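Local coordinates for protein EscN (Escherichia coli O127:H6, PDB 2OBL) that belongs to the ATP synthase alpha/beta family of P-loop proteins and probably serves a bacterial type III secretion system, at residues A[108-111]-A[112-116]; A[134-137]-A[138-142]; A[331-335]-A[336-340]. The protein carries 1 engineered substitution. One frame throughout, in Å; residues are numbered along the deposited sequence.

Interaction 1: A[108-111]-A[112-116]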
loop_
_atom_site.group_PDB
_atom_site.type_symbol
_atom_site.label_atom_id
_atom_site.label_comp_id
_atom_site.label_asym_id
_atom_site.label_seq_id
_atom_site.Cartn_x
_atom_site.Cartn_y
_atom_site.Cartn_z
ATOM N N ARG A 108 -4.888 10.615 -14.777
ATOM C CA ARG A 108 -5.998 11.065 -15.615
ATOM C C ARG A 108 -7.293 10.373 -15.210
ATOM O O ARG A 108 -7.268 9.304 -14.603
ATOM C CB ARG A 108 -5.698 10.796 -17.087
ATOM C CG ARG A 108 -4.641 11.714 -17.662
ATOM C CD ARG A 108 -4.333 11.360 -19.101
ATOM N NE ARG A 108 -3.883 9.977 -19.244
ATOM C CZ ARG A 108 -4.597 9.008 -19.814
ATOM N NH1 ARG A 108 -5.810 9.268 -20.298
ATOM N NH2 ARG A 108 -4.095 7.779 -19.904
ATOM N N GLY A 109 -8.429 10.973 -15.567
ATOM C CA GLY A 109 -9.729 10.393 -15.250
ATOM C C GLY A 109 -9.860 8.947 -15.692
ATOM O O GLY A 109 -10.479 8.123 -15.015
ATOM N N ARG A 110 -9.264 8.635 -16.834
ATOM C CA ARG A 110 -9.296 7.285 -17.364
ATOM C C ARG A 110 -8.749 6.265 -16.363
ATOM O O ARG A 110 -9.369 5.229 -16.119
ATOM C CB ARG A 110 -8.509 7.237 -18.675
ATOM C CG ARG A 110 -8.324 5.859 -19.228
ATOM C CD ARG A 110 -7.708 5.921 -20.610
ATOM N NE ARG A 110 -7.670 4.599 -21.219
ATOM C CZ ARG A 110 -6.713 3.705 -21.002
ATOM N NH1 ARG A 110 -6.766 2.523 -21.602
ATOM N NH2 ARG A 110 -5.704 3.992 -20.188
ATOM N N GLU A 111 -7.592 6.568 -15.776
ATOM C CA GLU A 111 -6.965 5.668 -14.818
ATOM C C GLU A 111 -7.753 5.598 -13.523
ATOM O O GLU A 111 -7.775 4.570 -12.863
ATOM C CB GLU A 111 -5.513 6.077 -14.525
ATOM C CG GLU A 111 -4.514 5.547 -15.532
ATOM C CD GLU A 111 -4.647 6.217 -16.884
ATOM O OE1 GLU A 111 -4.368 7.428 -16.972
ATOM O OE2 GLU A 111 -5.030 5.539 -17.862
ATOM N N VAL A 112 -8.393 6.704 -13.153
ATOM C CA VAL A 112 -9.217 6.713 -11.954
ATOM C C VAL A 112 -10.401 5.775 -12.146
ATOM O O VAL A 112 -10.705 4.936 -11.293
ATOM C CB VAL A 112 -9.715 8.138 -11.619
ATOM C CG1 VAL A 112 -10.626 8.107 -10.410
ATOM C CG2 VAL A 112 -8.528 9.067 -11.376
ATOM N N ASN A 113 -11.078 5.905 -13.279
ATOM C CA ASN A 113 -12.239 5.065 -13.512
ATOM C C ASN A 113 -11.874 3.582 -13.613
ATOM O O ASN A 113 -12.627 2.724 -13.152
ATOM C CB ASN A 113 -13.062 5.574 -14.700
ATOM C CG ASN A 113 -13.721 6.907 -14.399
ATOM O OD1 ASN A 113 -13.922 7.734 -15.282
ATOM N ND2 ASN A 113 -14.035 7.131 -13.126
ATOM N N GLU A 114 -10.696 3.286 -14.160
ATOM C CA GLU A 114 -10.229 1.903 -14.241
ATOM C C GLU A 114 -9.974 1.291 -12.864
ATOM O O GLU A 114 -10.232 0.102 -12.635
ATOM C CB GLU A 114 -9.005 1.788 -15.160
ATOM C CG GLU A 114 -9.387 1.955 -16.636
ATOM C CD GLU A 114 -8.200 1.952 -17.589
ATOM O OE1 GLU A 114 -7.048 1.778 -17.132
ATOM O OE2 GLU A 114 -8.430 2.128 -18.802
ATOM N N PHE A 115 -9.474 2.106 -11.938
ATOM C CA PHE A 115 -9.332 1.652 -10.567
ATOM C C PHE A 115 -10.670 1.497 -9.864
ATOM O O PHE A 115 -10.911 0.491 -9.195
ATOM C CB PHE A 115 -8.449 2.592 -9.740
ATOM C CG PHE A 115 -8.384 2.208 -8.291
ATOM C CD1 PHE A 115 -7.718 1.052 -7.890
ATOM C CD2 PHE A 115 -9.017 2.984 -7.331
ATOM C CE1 PHE A 115 -7.685 0.690 -6.543
ATOM C CE2 PHE A 115 -8.987 2.640 -6.000
ATOM C CZ PHE A 115 -8.318 1.487 -5.602
ATOM N N LEU A 116 -11.534 2.504 -9.993
ATOM C CA LEU A 116 -12.828 2.467 -9.319
ATOM C C LEU A 116 -13.656 1.265 -9.763
ATOM O O LEU A 116 -14.411 0.680 -8.985
ATOM C CB LEU A 116 -13.595 3.774 -9.541
ATOM C CG LEU A 116 -12.969 5.031 -8.922
ATOM C CD1 LEU A 116 -13.912 6.205 -9.126
ATOM C CD2 LEU A 116 -12.634 4.845 -7.433
#
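Glu-114 reaches back one helical turn to Arg-110, an i to i+4 pair on the exposed side of helix 109-116. Its CB lies 3.6 Å from Arg-110 O, and CG comes to 3.3 Å from that same oxygen, which also accepts the ordinary helix bond from Glu-114 N. With chi1 at -72°, CG stands beside the backbone N, and the extended chain beyond it carries the carboxylate to the arginine. At the tip, OE2 sits over the centre of the Arg-110 guanidinium, 3.2 Å from CZ, with the two planes 71° apart. Because it lies above the face, no N-H points at it; the pair is held by charge alone. The other oxygen, OE1, is 4.3 Å from Glu-111 OE2. Arg-110 serves both acids: its NH2 donates to Glu-111 OE2 at 2.9 Å, while Glu-111 OE1 meets Arg-108 NH2 at 3.0 Å, again without a directed N-H. Val-112, apolar and branched, suits the buried inner side, where it packs on Leu-104 and Val-131. Two arginines and two glutamates thus share a network in which the positive groups probably offset the closeness of the acids; only one of its three ion pairs carries a directed N-H, so it relies largely on charge.

Interaction 2: A[134-137]-A[138-142]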
loop_
_atom_site.group_PDB
_atom_site.type_symbol
_atom_site.label_atom_id
_atom_site.label_comp_id
_atom_site.label_asym_id
_atom_site.label_seq_id
_atom_site.Cartn_x
_atom_site.Cartn_y
_atom_site.Cartn_z
ATOM N N SER A 134 -4.945 14.855 -12.735
ATOM C CA SER A 134 -3.785 15.617 -13.181
ATOM C C SER A 134 -4.134 17.047 -13.594
ATOM O O SER A 134 -3.293 17.941 -13.507
ATOM C CB SER A 134 -3.081 14.896 -14.339
ATOM O OG SER A 134 -3.975 14.685 -15.413
ATOM N N ASP A 135 -5.371 17.263 -14.029
ATOM C CA ASP A 135 -5.780 18.580 -14.530
ATOM C C ASP A 135 -6.011 19.585 -13.411
ATOM O O ASP A 135 -6.041 20.801 -13.652
ATOM C CB ASP A 135 -7.050 18.466 -15.375
ATOM C CG ASP A 135 -8.128 17.637 -14.694
ATOM O OD1 ASP A 135 -7.897 16.428 -14.483
ATOM O OD2 ASP A 135 -9.211 18.179 -14.377
ATOM N N ARG A 136 -6.192 19.090 -12.193
ATOM C CA ARG A 136 -6.472 19.970 -11.073
ATOM C C ARG A 136 -5.217 20.758 -10.698
ATOM O O ARG A 136 -4.095 20.316 -10.970
ATOM C CB ARG A 136 -6.983 19.161 -9.876
ATOM C CG ARG A 136 -8.276 18.394 -10.135
ATOM C CD ARG A 136 -9.361 19.297 -10.741
ATOM N NE ARG A 136 -9.595 20.500 -9.941
ATOM C CZ ARG A 136 -9.950 21.680 -10.450
ATOM N NH1 ARG A 136 -10.097 21.829 -11.761
ATOM N NH2 ARG A 136 -10.144 22.721 -9.648
ATOM N N PRO A 137 -5.395 21.927 -10.069
ATOM C CA PRO A 137 -4.234 22.722 -9.660
ATOM C C PRO A 137 -3.333 21.979 -8.677
ATOM O O PRO A 137 -3.806 21.121 -7.923
ATOM C CB PRO A 137 -4.868 23.933 -8.969
ATOM C CG PRO A 137 -6.238 24.034 -9.586
ATOM C CD PRO A 137 -6.665 22.605 -9.733
ATOM N N ALA A 138 -2.049 22.333 -8.674
ATOM C CA ALA A 138 -1.089 21.679 -7.802
ATOM C C ALA A 138 -1.529 21.776 -6.342
ATOM O O ALA A 138 -1.427 20.809 -5.604
ATOM C CB ALA A 138 0.308 22.253 -8.003
ATOM N N LEU A 139 -2.039 22.936 -5.927
ATOM C CA LEU A 139 -2.484 23.112 -4.540
ATOM C C LEU A 139 -3.530 22.079 -4.129
ATOM O O LEU A 139 -3.485 21.538 -3.020
ATOM C CB LEU A 139 -3.033 24.530 -4.311
ATOM C CG LEU A 139 -3.278 24.921 -2.845
ATOM C CD1 LEU A 139 -1.986 24.909 -2.058
ATOM C CD2 LEU A 139 -3.934 26.290 -2.746
ATOM N N GLU A 140 -4.476 21.806 -5.022
ATOM C CA GLU A 140 -5.484 20.811 -4.749
ATOM C C GLU A 140 -4.897 19.397 -4.672
ATOM O O GLU A 140 -5.258 18.628 -3.798
ATOM C CB GLU A 140 -6.598 20.872 -5.790
ATOM C CG GLU A 140 -7.912 20.381 -5.253
ATOM C CD GLU A 140 -8.942 20.206 -6.328
ATOM O OE1 GLU A 140 -8.840 20.873 -7.368
ATOM O OE2 GLU A 140 -9.854 19.393 -6.124
ATOM N N ARG A 141 -4.006 19.053 -5.598
ATOM C CA ARG A 141 -3.364 17.729 -5.579
ATOM C C ARG A 141 -2.493 17.509 -4.322
ATOM O O ARG A 141 -2.417 16.392 -3.768
ATOM C CB ARG A 141 -2.554 17.506 -6.855
ATOM C CG ARG A 141 -3.429 17.311 -8.111
ATOM C CD ARG A 141 -2.587 17.112 -9.377
ATOM N NE ARG A 141 -2.217 18.388 -9.992
ATOM C CZ ARG A 141 -0.974 18.855 -10.098
ATOM N NH1 ARG A 141 0.069 18.152 -9.656
ATOM N NH2 ARG A 141 -0.762 20.036 -10.680
ATOM N N MET A 142 -1.830 18.566 -3.873
ATOM C CA MET A 142 -1.085 18.486 -2.622
ATOM C C MET A 142 -2.025 18.321 -1.425
ATOM O O MET A 142 -1.791 17.483 -0.548
ATOM C CB MET A 142 -0.235 19.732 -2.430
ATOM C CG MET A 142 0.462 19.776 -1.085
ATOM S SD MET A 142 1.340 21.318 -0.894
ATOM C CE MET A 142 2.298 20.961 0.582
HETATM O O HOH W 1 -2.261 20.613 -13.575
#
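Pro-137, at the N-cap, accepts Arg-141 N on its O at 3.1 Å, and Ala-138 then starts helix 138-156; proline, lacking an N-H, suits a helix start. The small methyl of Ala-138 packs on Val-179 of helix 169-182, and its CA lies over one face of the Arg-141 guanidinium. At Glu-140, an extended chain with CG anti to the backbone N (chi1 -153°) sends the carboxylate back to Arg-136. OE1 forms a salt bridge with Arg-136, receiving NE at 2.7 Å on its syn side, and Arg-136 NH2 adds a weak bond at 3.2 Å to the same oxygen. The arginine folds back at chi2 and chi3 to present this edge, while Pro-137 CD lies over a face of its guanidinium. Glu-140 OE2 is taken by Gly-18 N. Arg-141 follows: its NE donates to Arg-136 O at 2.9 Å, nearly straight at 168° though 40° above the carbonyl plane. A water accepts weakly from Arg-141 NH2 and donates to Ser-134 O. Charge and directed hydrogen bonds therefore act together here: the two arginines tie the loop to the first turn of the helix, Arg-136 by pairing with a helix carboxylate, Arg-141 by donating to a loop carbonyl.

Interaction 3: A[331-335]-A[336-340]; sequences DISSY and EKTIE
Ser-334 caps the helix that Tyr-335 begins: its OG accepts Lys-337 N at 3.0 Å with an N-H...O angle of 168°. A chi1 of 79° sets OG between its own backbone N and carbonyl carbon, from where it can face the first turn. Serine suits an N-cap because its short hydroxyl satisfies an amide that has no helical carbonyl to reach. The close-packed side of the contact lies around Thr-338 and Tyr-335. Thr-338 OG1 is 3.1 Å from Ser-333 OG, a hydrogen bond in which either hydroxyl could be the donor, and a water stands 2.7 Å from the same OG1. Thr-338 N meanwhile bonds to Ser-334 O at 2.8 Å. Serine and threonine suit this buried spot because each hydroxyl can partner the other. One turn after Tyr-335, Ile-339 lays its CD1 over a face of the tyrosine ring, 3.7 Å from the centroid and 21° off the normal. This CH-pi contact is offset toward the CE2-CZ side of the ring, with CE2 3.5 Å from CD1. On the exposed side the hold is slighter. Lys-337 bends at chi3, brings CE to 3.6 Å from Ser-333 CA, and ends in a weak hydrogen bond from NZ to Ile-332 O, a suitable use of a long flexible chain at the surface. Thr-338 and Tyr-335 pack on helix 60-65, and Tyr-335 and Ile-339 also touch His-277 of helix 275-290, so the start of helix 335-345 packs against both helices.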
loop_
_atom_site.group_PDB
_atom_site.type_symbol
_atom_site.label_atom_id
_atom_site.label_comp_id
_atom_site.label_asym_id
_atom_site.label_seq_id
_atom_site.Cartn_x
_atom_site.Cartn_y
_atom_site.Cartn_z
ATOM N N ASP A 331 -9.377 -15.311 -6.886
ATOM C CA ASP A 331 -8.760 -16.349 -6.060
ATOM C C ASP A 331 -8.700 -15.860 -4.613
ATOM O O ASP A 331 -7.695 -15.283 -4.189
ATOM C CB ASP A 331 -7.353 -16.632 -6.593
ATOM C CG ASP A 331 -6.645 -17.752 -5.860
ATOM O OD1 ASP A 331 -7.152 -18.237 -4.828
ATOM O OD2 ASP A 331 -5.555 -18.143 -6.329
ATOM N N ILE A 332 -9.780 -16.099 -3.871
ATOM C CA ILE A 332 -9.968 -15.589 -2.506
ATOM C C ILE A 332 -9.373 -16.531 -1.457
ATOM O O ILE A 332 -9.388 -17.752 -1.629
ATOM C CB ILE A 332 -11.487 -15.399 -2.197
ATOM C CG1 ILE A 332 -12.174 -14.586 -3.301
ATOM C CG2 ILE A 332 -11.699 -14.753 -0.827
ATOM C CD1 ILE A 332 -11.432 -13.309 -3.688
ATOM N N SER A 333 -8.870 -15.959 -0.363
ATOM C CA SER A 333 -8.166 -16.732 0.669
ATOM C C SER A 333 -8.195 -16.043 2.044
ATOM O O SER A 333 -7.650 -14.958 2.219
ATOM C CB SER A 333 -6.713 -16.973 0.230
ATOM O OG SER A 333 -6.049 -17.880 1.093
ATOM N N SER A 334 -8.832 -16.678 3.021
ATOM C CA SER A 334 -8.882 -16.134 4.373
ATOM C C SER A 334 -7.506 -16.257 5.032
ATOM O O SER A 334 -6.620 -16.952 4.521
ATOM C CB SER A 334 -9.903 -16.911 5.201
ATOM O OG SER A 334 -9.322 -18.128 5.618
ATOM N N TYR A 335 -7.326 -15.590 6.170
ATOM C CA TYR A 335 -6.033 -15.595 6.828
ATOM C C TYR A 335 -5.742 -16.988 7.369
ATOM O O TYR A 335 -4.622 -17.484 7.263
ATOM C CB TYR A 335 -5.988 -14.541 7.935
ATOM C CG TYR A 335 -4.613 -14.307 8.536
ATOM C CD1 TYR A 335 -3.515 -13.993 7.734
ATOM C CD2 TYR A 335 -4.420 -14.376 9.909
ATOM C CE1 TYR A 335 -2.254 -13.780 8.291
ATOM C CE2 TYR A 335 -3.167 -14.158 10.475
ATOM C CZ TYR A 335 -2.089 -13.856 9.659
ATOM O OH TYR A 335 -0.850 -13.633 10.223
ATOM N N GLU A 336 -6.761 -17.627 7.933
ATOM C CA GLU A 336 -6.615 -19.022 8.341
ATOM C C GLU A 336 -6.131 -19.874 7.168
ATOM O O GLU A 336 -5.141 -20.593 7.281
ATOM C CB GLU A 336 -7.927 -19.566 8.894
ATOM C CG GLU A 336 -7.915 -21.074 9.121
ATOM C CD GLU A 336 -9.228 -21.598 9.656
ATOM O OE1 GLU A 336 -10.042 -22.116 8.851
ATOM O OE2 GLU A 336 -9.453 -21.491 10.881
ATOM N N LYS A 337 -6.810 -19.768 6.032
ATOM C CA LYS A 337 -6.454 -20.565 4.864
ATOM C C LYS A 337 -5.050 -20.264 4.357
ATOM O O LYS A 337 -4.330 -21.170 3.934
ATOM C CB LYS A 337 -7.458 -20.362 3.731
ATOM C CG LYS A 337 -7.082 -21.107 2.457
ATOM C CD LYS A 337 -8.305 -21.452 1.618
ATOM C CE LYS A 337 -8.824 -20.236 0.869
ATOM N NZ LYS A 337 -10.080 -20.569 0.140
ATOM N N THR A 338 -4.681 -18.982 4.370
ATOM C CA THR A 338 -3.359 -18.561 3.914
ATOM C C THR A 338 -2.256 -19.226 4.722
ATOM O O THR A 338 -1.291 -19.754 4.164
ATOM C CB THR A 338 -3.212 -17.029 3.988
ATOM O OG1 THR A 338 -4.050 -16.444 2.989
ATOM C CG2 THR A 338 -1.760 -16.593 3.730
ATOM N N ILE A 339 -2.404 -19.207 6.041
ATOM C CA ILE A 339 -1.412 -19.829 6.898
ATOM C C ILE A 339 -1.373 -21.352 6.686
ATOM O O ILE A 339 -0.299 -21.941 6.588
ATOM C CB ILE A 339 -1.623 -19.448 8.385
ATOM C CG1 ILE A 339 -1.571 -17.919 8.533
ATOM C CG2 ILE A 339 -0.566 -20.121 9.271
ATOM C CD1 ILE A 339 -1.849 -17.401 9.944
ATOM N N GLU A 340 -2.533 -21.992 6.588
ATOM C CA GLU A 340 -2.546 -23.436 6.348
ATOM C C GLU A 340 -1.850 -23.770 5.024
ATOM O O GLU A 340 -1.111 -24.753 4.918
ATOM C CB GLU A 340 -3.979 -23.985 6.380
ATOM C CG GLU A 340 -4.603 -23.943 7.777
ATOM C CD GLU A 340 -5.969 -24.606 7.852
ATOM O OE1 GLU A 340 -6.474 -25.071 6.806
ATOM O OE2 GLU A 340 -6.535 -24.669 8.964
HETATM O O HOH W 2 -4.836 -14.001 3.738
#

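In the fold
All three contacts are helix beginnings, yet their settings differ. Interactions 1 and 2 lie in the nucleotide-binding domain, their centres 16 Å apart, and touch through packing of Arg-108 on Ser-134. Interaction 1 belongs to a helix with one face against strands 99-105 and 127-132, and its charges occupy the outer face; interaction 2 is a surface contact following strand 127-132, where charge is combined with backbone carbonyls. Interaction 3, in the C-terminal domain, has its centre about 40 Å from that of interaction 2, on the opposite side of the chain's centre. Partly buried like interaction 1, it uses hydroxyls and an aromatic face instead of ion pairs.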